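Local coordinates for DUF4848 domain-containing protein (Bacteroides thetaiotaomicron, PDB 4LB8) that is of unknown function but is probably an exported, membrane-tethered lipoprotein, at residues S62-I65 and L66-A70; Y120-N123 and E124-V127; S44-S47 and T48-V52; V89-E92 and K93-K97; D71-L74 and D75-N79. One frame throughout, in Å; residues are numbered along the deposited sequence.

Contact 1: S62-I65 and L66-A70; sequences SQMI and LMQEA
Four backbone hydrogen bonds, each from an amide to the carbonyl four residues earlier, join 62-65 to 66-70 and start an alpha-helix. Leu66 N reaches Ser62 O at 3.2 Å, Met67 N reaches Gln63 O at 2.9 Å, and Gln68 N and Glu69 N take the carbonyls of Met64 and Ile65. Ser62 is the N-cap residue, yet its hydroxyl makes no capping bond; OG turns instead to the carbonyl of Tyr125. The side-chain amide of Gln63 points out of the helix, NE2 binding Asn128 O.

Outside this polar core, Met64 (a selenomethionine) and Gln68 run side by side, one turn apart. Met64 starts with CG anti to the backbone N (chi1 -168°), and bends at both later torsions fold its CE methyl back to 3.5 Å from Gln68 CG. Methionine, modelled here with selenium, has a long, flexible chain that can curl over the aliphatic part of a glutamine and also touch Val52 of helix 48-57. One residue further on, Ile65 and Glu69 meet more loosely, Ile65 CG2 lying 4.0 Å from Glu69 OE2, while Glu69 CG rests 3.3 Å from Ile65 O.

The first-turn carbonyls are thus bonded within the helix, the buried polar ends of Ser62 and Gln63 find partners in Tyr125 and Asn128, and backbone bonds of Gln63 with Val127 and Met64 with Glu124 join the helix start to the same loop.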
# COMPACT_ATOMS: atom_id res chain seq x y z
N SER A 62 -3.35 2.36 36.07
CA SER A 62 -3.32 3.37 35.04
C SER A 62 -3.85 2.77 33.76
O SER A 62 -4.11 1.56 33.70
CB SER A 62 -1.92 3.94 34.85
OG SER A 62 -0.92 2.93 34.78
N GLN A 63 -4.04 3.63 32.72
CA GLN A 63 -4.51 3.23 31.41
C GLN A 63 -3.60 2.18 30.80
O GLN A 63 -4.09 1.31 30.07
CB GLN A 63 -4.63 4.43 30.50
CG GLN A 63 -6.00 5.02 30.60
CD GLN A 63 -6.25 6.07 29.59
OE1 GLN A 63 -5.73 6.02 28.46
NE2 GLN A 63 -7.12 7.00 29.95
N MSE A 64 -2.30 2.22 31.16
CA MSE A 64 -1.33 1.23 30.72
C MSE A 64 -1.70 -0.18 31.25
O MSE A 64 -1.69 -1.13 30.47
CB MSE A 64 0.08 1.62 31.15
CG MSE A 64 1.14 0.78 30.47
SE MSE A 64 2.17 -0.42 31.64
CE MSE A 64 0.98 -1.42 32.38
N ILE A 65 -2.05 -0.31 32.57
CA ILE A 65 -2.42 -1.59 33.19
C ILE A 65 -3.70 -2.13 32.52
O ILE A 65 -3.78 -3.32 32.24
CB ILE A 65 -2.56 -1.50 34.75
CG1 ILE A 65 -1.29 -0.92 35.45
CG2 ILE A 65 -3.06 -2.82 35.40
CD1 ILE A 65 0.01 -1.82 35.51
N LEU A 66 -4.65 -1.23 32.21
CA LEU A 66 -5.87 -1.58 31.50
C LEU A 66 -5.56 -2.09 30.09
O LEU A 66 -6.21 -3.03 29.66
CB LEU A 66 -6.83 -0.37 31.44
CG LEU A 66 -8.27 -0.68 31.06
CD1 LEU A 66 -8.96 -1.50 32.14
CD2 LEU A 66 -9.03 0.59 30.77
N MSE A 67 -4.58 -1.50 29.38
CA MSE A 67 -4.14 -1.91 28.03
C MSE A 67 -3.52 -3.30 28.09
O MSE A 67 -3.81 -4.13 27.23
CB MSE A 67 -3.15 -0.89 27.44
CG MSE A 67 -2.80 -1.13 25.96
SE MSE A 67 -4.34 -1.08 24.76
CE MSE A 67 -4.31 0.82 24.27
N GLN A 68 -2.71 -3.59 29.13
CA GLN A 68 -2.16 -4.93 29.35
C GLN A 68 -3.31 -5.94 29.45
O GLN A 68 -3.32 -6.96 28.75
CB GLN A 68 -1.32 -4.98 30.64
CG GLN A 68 -0.02 -4.22 30.62
CD GLN A 68 1.14 -5.03 30.10
OE1 GLN A 68 1.68 -4.75 29.02
NE2 GLN A 68 1.58 -6.04 30.87
N GLU A 69 -4.31 -5.63 30.30
CA GLU A 69 -5.49 -6.44 30.54
C GLU A 69 -6.32 -6.63 29.27
O GLU A 69 -6.73 -7.76 28.97
CB GLU A 69 -6.36 -5.80 31.62
CG GLU A 69 -5.78 -5.86 33.02
CD GLU A 69 -6.68 -5.29 34.10
OE1 GLU A 69 -7.83 -4.89 33.79
OE2 GLU A 69 -6.23 -5.25 35.27
N ALA A 70 -6.57 -5.52 28.53
CA ALA A 70 -7.38 -5.49 27.32
C ALA A 70 -6.79 -6.40 26.26
O ALA A 70 -7.52 -7.23 25.71
CB ALA A 70 -7.49 -4.06 26.80

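Contact 2: Y120-N123 and E124-V127; sequences YVAN and EYFV
Ala122 and Tyr125 touch across one tight turn, the Ala122 methyl CB lying 4.3 Å from ring atom CE2 of Tyr125. Alanine fits here because a small methyl group can sit beside the ring. Tyr125 CB also lies over the centre of one face of the Phe126 ring, 4.2 Å from its plane, while Phe30 meets that ring edge-to-face.

Glu124 leaves on another course. Its CG stands between the backbone N and the carbonyl carbon (chi1 66°), which brings CG to 3.2 Å from Val121 O before the extended chain carries the carboxylate off to Thr256 of the second subunit. The Tyr125 hydroxyl bonds the carbonyl of that same Thr256, so two neighbouring side chains grip one residue across the interface. Asn123, with CG beside its backbone N, spreads its amide between Tyr36 and Asp142, one hydrogen bond to each end; an asparagine can both donate and accept there. Val127 completes the turn, its CG2 methyl 3.5 Å from Asn123 O.

The backbone bonds set the turn from which these side chains leave. Glu124 N bonds Val121 O at 3.2 Å from above the carbonyl plane, and Asn123 O accepts two amides, Phe126 N at 2.9 Å from above its plane and Val127 N at 3.0 Å almost in line with the C=O bond. Successive i to i+3 bonds, with one i to i+4 bond at the end, are the mark of a short 3-10 segment, here in the loop between helix 84-98 and strand 132-135 and pressed against the second subunit.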
# COMPACT_ATOMS: atom_id res chain seq x y z
N TYR A 120 -0.30 12.19 23.37
CA TYR A 120 0.98 12.06 24.07
C TYR A 120 0.93 10.73 24.80
O TYR A 120 0.59 10.63 25.97
CB TYR A 120 1.18 13.28 24.99
CG TYR A 120 0.90 14.60 24.28
CD1 TYR A 120 1.44 14.87 23.03
CD2 TYR A 120 0.05 15.55 24.84
CE1 TYR A 120 1.14 16.04 22.34
CE2 TYR A 120 -0.24 16.74 24.17
CZ TYR A 120 0.32 16.99 22.93
OH TYR A 120 0.09 18.16 22.27
N VAL A 121 1.24 9.69 24.02
CA VAL A 121 1.14 8.26 24.28
C VAL A 121 1.79 7.78 25.59
O VAL A 121 1.20 6.93 26.28
CB VAL A 121 1.63 7.41 23.06
CG1 VAL A 121 0.69 7.58 21.89
CG2 VAL A 121 3.07 7.71 22.66
N ALA A 122 3.01 8.27 25.91
CA ALA A 122 3.75 7.81 27.10
C ALA A 122 3.03 8.21 28.40
O ALA A 122 3.25 7.57 29.41
CB ALA A 122 5.18 8.31 27.09
N ASN A 123 2.08 9.15 28.34
CA ASN A 123 1.30 9.56 29.52
C ASN A 123 0.37 8.43 30.04
O ASN A 123 -0.14 8.56 31.15
CB ASN A 123 0.50 10.81 29.22
CG ASN A 123 1.32 12.05 29.33
OD1 ASN A 123 2.31 12.08 30.03
ND2 ASN A 123 0.92 13.13 28.68
N GLU A 124 0.19 7.34 29.25
CA GLU A 124 -0.61 6.15 29.58
C GLU A 124 -0.19 5.55 30.94
O GLU A 124 -1.02 5.00 31.66
CB GLU A 124 -0.54 5.09 28.47
CG GLU A 124 0.83 4.45 28.25
CD GLU A 124 0.83 3.05 27.65
OE1 GLU A 124 -0.27 2.45 27.52
OE2 GLU A 124 1.93 2.53 27.36
N TYR A 125 1.10 5.69 31.30
CA TYR A 125 1.65 5.21 32.57
C TYR A 125 1.04 5.93 33.77
O TYR A 125 0.98 5.35 34.84
CB TYR A 125 3.18 5.42 32.59
CG TYR A 125 3.91 4.70 31.48
CD1 TYR A 125 3.88 3.31 31.38
CD2 TYR A 125 4.70 5.40 30.58
CE1 TYR A 125 4.52 2.65 30.33
CE2 TYR A 125 5.38 4.75 29.55
CZ TYR A 125 5.28 3.37 29.43
OH TYR A 125 5.93 2.72 28.41
N PHE A 126 0.63 7.20 33.62
CA PHE A 126 0.18 7.95 34.78
C PHE A 126 -1.29 8.37 34.72
O PHE A 126 -1.87 8.55 35.80
CB PHE A 126 1.08 9.17 35.00
CG PHE A 126 2.58 8.92 35.02
CD1 PHE A 126 3.15 8.04 35.92
CD2 PHE A 126 3.42 9.63 34.16
CE1 PHE A 126 4.54 7.84 35.95
CE2 PHE A 126 4.81 9.44 34.21
CZ PHE A 126 5.36 8.54 35.09
N VAL A 127 -1.91 8.51 33.51
CA VAL A 127 -3.34 8.87 33.39
C VAL A 127 -4.22 7.79 34.02
O VAL A 127 -3.90 6.60 33.96
CB VAL A 127 -3.85 9.20 31.96
CG1 VAL A 127 -3.32 10.54 31.46
CG2 VAL A 127 -3.56 8.08 30.96

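Contact 3: S44-S47 and T48-V52; sequences SAMS and TSEQV
Glu50 reaches back to the amide of Ser47 at the start of helix 48-57. The backbone N of Ser47, the N-cap residue, donates to Glu50 OE1 at 2.8 Å, in a nearly straight bond (168°) that uses the anti lone pair of the carboxylate. This is the glutamate half of a capping box, and a glutamate three residues into a helix suits it: with CG beside its own backbone N (chi1 -71°) and the rest extended, the chain spans back to the cap. The negative charge also lies near the helix N terminus, where the dipole would probably favour it.

Hydroxyls add a second polar layer. Ser47 OG and Ser49 OG are hydrogen-bonded at 3.2 Å, and small serines allow two such groups to approach over the first turn. The helix itself begins with Gln51 N bonded to Ser47 O at 2.8 Å, nearly along the C=O axis, and the side-chain NE2 of Gln51 bonds Val43 O in helix 33-44.

Packing is lighter. Met46 (a selenomethionine) crosses Glu50, its CB 3.6 Å from Glu50 OE1 and 3.7 Å from Gln51 CG, and its selenium lies 3.9 Å from Glu50 O.

Residues 45-47 thus link helices 33-44 and 48-57, and Gln51 bridges from the second helix to the first. Thr48 and Val52 turn to helix 63-80, whereas Ser44 bonds Lys257 and Val258 of the second subunit.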
# COMPACT_ATOMS: atom_id res chain seq x y z
N SER A 44 9.16 5.44 31.46
CA SER A 44 9.09 4.98 30.06
C SER A 44 10.34 4.20 29.62
O SER A 44 10.25 3.49 28.63
CB SER A 44 8.82 6.12 29.09
OG SER A 44 9.96 6.93 28.86
N ALA A 45 11.47 4.26 30.38
CA ALA A 45 12.74 3.58 30.04
C ALA A 45 12.86 2.17 30.63
O ALA A 45 13.75 1.39 30.23
CB ALA A 45 13.90 4.42 30.49
N MSE A 46 11.96 1.84 31.56
CA MSE A 46 11.85 0.54 32.21
C MSE A 46 11.27 -0.51 31.27
O MSE A 46 10.68 -0.19 30.23
CB MSE A 46 10.92 0.67 33.42
CG MSE A 46 11.46 1.55 34.52
SE MSE A 46 10.23 1.50 35.99
CE MSE A 46 10.94 3.02 37.04
N SER A 47 11.39 -1.79 31.66
CA SER A 47 10.78 -2.89 30.92
C SER A 47 9.31 -2.95 31.31
O SER A 47 8.96 -2.43 32.39
CB SER A 47 11.47 -4.21 31.24
OG SER A 47 11.26 -4.58 32.59
N THR A 48 8.46 -3.57 30.48
CA THR A 48 7.03 -3.66 30.74
C THR A 48 6.77 -4.20 32.15
O THR A 48 6.04 -3.54 32.89
CB THR A 48 6.34 -4.50 29.68
OG1 THR A 48 6.58 -3.89 28.41
CG2 THR A 48 4.84 -4.61 29.93
N SER A 49 7.42 -5.33 32.53
CA SER A 49 7.30 -5.95 33.85
C SER A 49 7.70 -4.95 34.96
O SER A 49 6.96 -4.83 35.95
CB SER A 49 8.13 -7.23 33.95
OG SER A 49 9.42 -7.12 33.37
N GLU A 50 8.82 -4.19 34.77
CA GLU A 50 9.31 -3.17 35.71
C GLU A 50 8.28 -2.06 35.88
O GLU A 50 8.06 -1.59 36.99
CB GLU A 50 10.64 -2.56 35.24
CG GLU A 50 11.85 -3.47 35.34
CD GLU A 50 13.14 -2.84 34.84
OE1 GLU A 50 13.11 -2.17 33.78
OE2 GLU A 50 14.19 -3.02 35.51
N GLN A 51 7.64 -1.65 34.77
CA GLN A 51 6.61 -0.62 34.78
C GLN A 51 5.36 -1.09 35.50
O GLN A 51 4.82 -0.34 36.31
CB GLN A 51 6.23 -0.21 33.36
CG GLN A 51 7.32 0.52 32.64
CD GLN A 51 7.04 0.51 31.18
OE1 GLN A 51 6.09 -0.13 30.72
NE2 GLN A 51 7.87 1.21 30.42
N VAL A 52 4.90 -2.33 35.19
CA VAL A 52 3.73 -2.96 35.81
C VAL A 52 3.99 -3.08 37.32
O VAL A 52 3.10 -2.71 38.10
CB VAL A 52 3.34 -4.33 35.16
CG1 VAL A 52 2.15 -4.97 35.87
CG2 VAL A 52 3.03 -4.17 33.67

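Contact 4: V89-E92 and K93-K97; sequences VLYE and KYKHK
Tyr91 meets both Tyr94 and Lys95 along one side of helix 84-98. The first is an aromatic pair: the planes differ by only 17°, but with centroids 5.8 Å apart the rings are strongly displaced and share little common area. What touches is Tyr91 CE1 and Tyr94 CD2, 3.8 Å apart.

The second is a CH-pi contact. Lys95 CG stands over one face of the Tyr91 ring, 4.0 Å from its centroid, and Lys95 CD follows it to 3.5 Å from Tyr91 CE2. Tyr91 CG is anti to the backbone N (chi1 -172°), which swings the ring toward the next turn and under the lysine methylenes. Lysine suits this place near the surface, as its aliphatic part can cover a ring while its amine continues past it.

On the exposed side Val89 and Lys93 run alongside each other, with Val89 CG1 3.5 Å from Lys93 NZ. Backbone bonds one turn apart, such as Lys95 N to Tyr91 O, continue the helix through both segments.

Tyr91 OH bonds Leu112 O in a loop, and Tyr94 OH bonds Ala70 O of helix 63-80; Leu90 on Ile77, and Tyr94 on Leu74 and Ile77, pack the two helices together.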
# COMPACT_ATOMS: atom_id res chain seq x y z
N VAL A 89 -19.93 -12.72 19.43
CA VAL A 89 -20.66 -12.58 20.68
C VAL A 89 -19.70 -12.10 21.78
O VAL A 89 -20.05 -11.17 22.52
CB VAL A 89 -21.39 -13.89 21.07
CG1 VAL A 89 -22.09 -13.75 22.43
CG2 VAL A 89 -22.38 -14.29 19.99
N LEU A 90 -18.51 -12.74 21.88
CA LEU A 90 -17.47 -12.43 22.86
C LEU A 90 -16.91 -11.02 22.65
O LEU A 90 -16.83 -10.24 23.61
CB LEU A 90 -16.31 -13.45 22.74
CG LEU A 90 -16.40 -14.77 23.50
CD1 LEU A 90 -15.48 -15.80 22.89
CD2 LEU A 90 -16.03 -14.59 24.95
N TYR A 91 -16.55 -10.71 21.39
CA TYR A 91 -15.93 -9.45 20.98
C TYR A 91 -16.86 -8.23 21.12
O TYR A 91 -16.35 -7.13 21.31
CB TYR A 91 -15.39 -9.57 19.55
CG TYR A 91 -14.55 -8.39 19.10
CD1 TYR A 91 -13.32 -8.11 19.68
CD2 TYR A 91 -14.98 -7.57 18.06
CE1 TYR A 91 -12.55 -7.03 19.27
CE2 TYR A 91 -14.21 -6.51 17.61
CZ TYR A 91 -13.01 -6.22 18.24
OH TYR A 91 -12.29 -5.14 17.81
N GLU A 92 -18.20 -8.42 21.06
CA GLU A 92 -19.17 -7.34 21.25
C GLU A 92 -19.16 -6.90 22.70
O GLU A 92 -19.18 -5.69 22.99
CB GLU A 92 -20.60 -7.74 20.82
CG GLU A 92 -20.90 -7.53 19.34
CD GLU A 92 -20.74 -6.12 18.79
OE1 GLU A 92 -21.54 -5.24 19.18
OE2 GLU A 92 -19.85 -5.91 17.93
N LYS A 93 -19.07 -7.89 23.62
CA LYS A 93 -19.02 -7.69 25.07
C LYS A 93 -17.69 -7.02 25.43
O LYS A 93 -17.69 -6.05 26.18
CB LYS A 93 -19.25 -9.03 25.81
CG LYS A 93 -20.68 -9.54 25.62
CD LYS A 93 -20.92 -10.95 26.15
CE LYS A 93 -22.40 -11.29 26.29
NZ LYS A 93 -23.06 -11.53 24.98
N TYR A 94 -16.57 -7.48 24.81
CA TYR A 94 -15.23 -6.92 24.95
C TYR A 94 -15.20 -5.42 24.56
O TYR A 94 -14.72 -4.60 25.36
CB TYR A 94 -14.24 -7.72 24.08
CG TYR A 94 -12.82 -7.18 24.04
CD1 TYR A 94 -11.88 -7.56 25.00
CD2 TYR A 94 -12.41 -6.33 23.02
CE1 TYR A 94 -10.57 -7.08 24.95
CE2 TYR A 94 -11.10 -5.84 22.97
CZ TYR A 94 -10.19 -6.23 23.92
OH TYR A 94 -8.89 -5.78 23.84
N LYS A 95 -15.69 -5.07 23.34
CA LYS A 95 -15.75 -3.69 22.85
C LYS A 95 -16.54 -2.82 23.82
O LYS A 95 -15.99 -1.83 24.30
CB LYS A 95 -16.37 -3.63 21.46
CG LYS A 95 -15.45 -4.09 20.37
CD LYS A 95 -16.10 -3.89 18.99
CE LYS A 95 -15.66 -2.62 18.29
NZ LYS A 95 -16.09 -2.58 16.86
N HIS A 96 -17.76 -3.24 24.22
CA HIS A 96 -18.57 -2.52 25.20
C HIS A 96 -17.76 -2.22 26.48
O HIS A 96 -17.82 -1.10 26.99
CB HIS A 96 -19.85 -3.31 25.55
CG HIS A 96 -20.67 -2.66 26.64
ND1 HIS A 96 -21.56 -1.62 26.36
CD2 HIS A 96 -20.66 -2.88 27.98
CE1 HIS A 96 -22.06 -1.26 27.53
NE2 HIS A 96 -21.55 -1.98 28.54
N LYS A 97 -16.99 -3.22 26.97
CA LYS A 97 -16.16 -3.15 28.17
C LYS A 97 -15.05 -2.08 28.06
O LYS A 97 -14.89 -1.30 29.00
CB LYS A 97 -15.54 -4.53 28.47
CG LYS A 97 -14.71 -4.58 29.76
CD LYS A 97 -14.17 -5.97 30.09
CE LYS A 97 -13.37 -5.97 31.38
NZ LYS A 97 -12.82 -7.32 31.71

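Contact 5: D71-L74 and D75-N79; sequences DGEL and DKICN
Asp75 opens the second segment by bonding its amide to Asp71 O at 3.1 Å, while its CB packs against that carbonyl. Its carboxylate lies apart from the earlier turn, a reasonable place for an acid on a partly exposed flank.

Lys76 follows, its N donating to Gly72 O at 3.1 Å. Lys76 CG comes to 3.4 Å from Gly72 O before the chain bends at its third torsion, so the aliphatic part of this exposed lysine lies along the glycine turn.

Ile77 is the inward residue. Its amide bonds Glu73 O at 3.1 Å and also makes a weak bond to Leu74 O. With CG1 placed beside the backbone N (chi1 -81°), the branch runs along the preceding turn, CG1 3.3 Å from Glu73 O and CD1 4.4 Å from Glu73 CG. A branched apolar residue fills this buried side well.

Cys78 follows, its amide bonding Leu74 O at 3.1 Å. Its SG lies 4.5 Å from Leu74 CD1, a loose apolar touch of a small, weakly polar group beside a leucine methyl.

The two sides of this half of helix 63-80 have different neighbours. Leu74 and Ile77 pack on Tyr94 of helix 84-98, and Glu73 bonds Tyr98 and makes a salt bridge with Lys97 there; Asp71 forms a salt bridge with Arg208 of the second subunit, and Cys78 packs on Phe204 of that subunit.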
# COMPACT_ATOMS: atom_id res chain seq x y z
N ASP A 71 -5.45 -6.30 26.04
CA ASP A 71 -4.64 -7.07 25.09
C ASP A 71 -4.62 -8.57 25.49
O ASP A 71 -4.86 -9.44 24.63
CB ASP A 71 -3.22 -6.48 24.97
CG ASP A 71 -3.10 -5.27 24.04
OD1 ASP A 71 -4.00 -5.07 23.19
OD2 ASP A 71 -2.07 -4.57 24.10
N GLY A 72 -4.39 -8.85 26.78
CA GLY A 72 -4.42 -10.20 27.34
C GLY A 72 -5.77 -10.85 27.12
O GLY A 72 -5.83 -11.96 26.61
N GLU A 73 -6.87 -10.13 27.42
CA GLU A 73 -8.25 -10.59 27.22
C GLU A 73 -8.61 -10.79 25.70
O GLU A 73 -9.39 -11.68 25.40
CB GLU A 73 -9.24 -9.59 27.88
CG GLU A 73 -10.69 -10.06 27.92
CD GLU A 73 -11.70 -9.21 28.66
OE1 GLU A 73 -11.30 -8.32 29.44
OE2 GLU A 73 -12.92 -9.46 28.48
N LEU A 74 -8.06 -9.97 24.77
CA LEU A 74 -8.35 -10.13 23.33
C LEU A 74 -7.70 -11.43 22.81
O LEU A 74 -8.32 -12.18 22.04
CB LEU A 74 -7.88 -8.91 22.51
CG LEU A 74 -8.18 -8.88 20.98
CD1 LEU A 74 -9.65 -9.15 20.66
CD2 LEU A 74 -7.74 -7.56 20.34
N ASP A 75 -6.46 -11.68 23.26
CA ASP A 75 -5.69 -12.86 22.91
C ASP A 75 -6.38 -14.13 23.42
O ASP A 75 -6.36 -15.15 22.74
CB ASP A 75 -4.27 -12.74 23.48
CG ASP A 75 -3.28 -13.64 22.77
OD1 ASP A 75 -2.84 -13.27 21.66
OD2 ASP A 75 -2.97 -14.73 23.32
N LYS A 76 -7.03 -14.06 24.60
CA LYS A 76 -7.74 -15.18 25.20
C LYS A 76 -9.06 -15.43 24.47
O LYS A 76 -9.49 -16.58 24.40
CB LYS A 76 -7.97 -14.95 26.71
CG LYS A 76 -6.70 -15.12 27.56
CD LYS A 76 -7.00 -15.16 29.07
CE LYS A 76 -6.05 -14.30 29.89
NZ LYS A 76 -6.52 -14.15 31.30
N ILE A 77 -9.70 -14.37 23.94
CA ILE A 77 -10.98 -14.46 23.21
C ILE A 77 -10.76 -15.16 21.86
O ILE A 77 -11.63 -15.91 21.42
CB ILE A 77 -11.65 -13.07 23.05
CG1 ILE A 77 -12.40 -12.69 24.34
CG2 ILE A 77 -12.62 -13.02 21.84
CD1 ILE A 77 -13.05 -11.28 24.36
N CYS A 78 -9.60 -14.92 21.21
CA CYS A 78 -9.23 -15.52 19.93
C CYS A 78 -8.89 -17.01 20.09
O CYS A 78 -8.99 -17.76 19.12
CB CYS A 78 -8.05 -14.76 19.33
SG CYS A 78 -8.44 -13.05 18.86
N ASN A 79 -8.49 -17.41 21.30
CA ASN A 79 -8.11 -18.78 21.64
C ASN A 79 -9.31 -19.63 22.09
O ASN A 79 -9.31 -20.83 21.81
CB ASN A 79 -7.02 -18.79 22.71
CG ASN A 79 -5.68 -18.23 22.26
OD1 ASN A 79 -5.30 -18.28 21.07
ND2 ASN A 79 -4.89 -17.72 23.21

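From the N terminus, contact 3 comes first, turning the chain from helix 33-44 into helix 48-57. Contact 1 then starts helix 63-80 and contact 5 continues it directly, their centres about 14 Å apart; contact 4 lies on the following helix 84-98, and contact 2 in the loop before strand 132-135. Each closes only a local turn, and all five run in series, with none nested or crossing. They tie together in space instead: contact 1 touches contacts 2, 3 and 4, contact 2 also meets contact 3, and contact 5 packs on contact 4. Helix 63-80 is therefore the shared element, while contacts 1, 2, 3 and 5 also reach the second subunit.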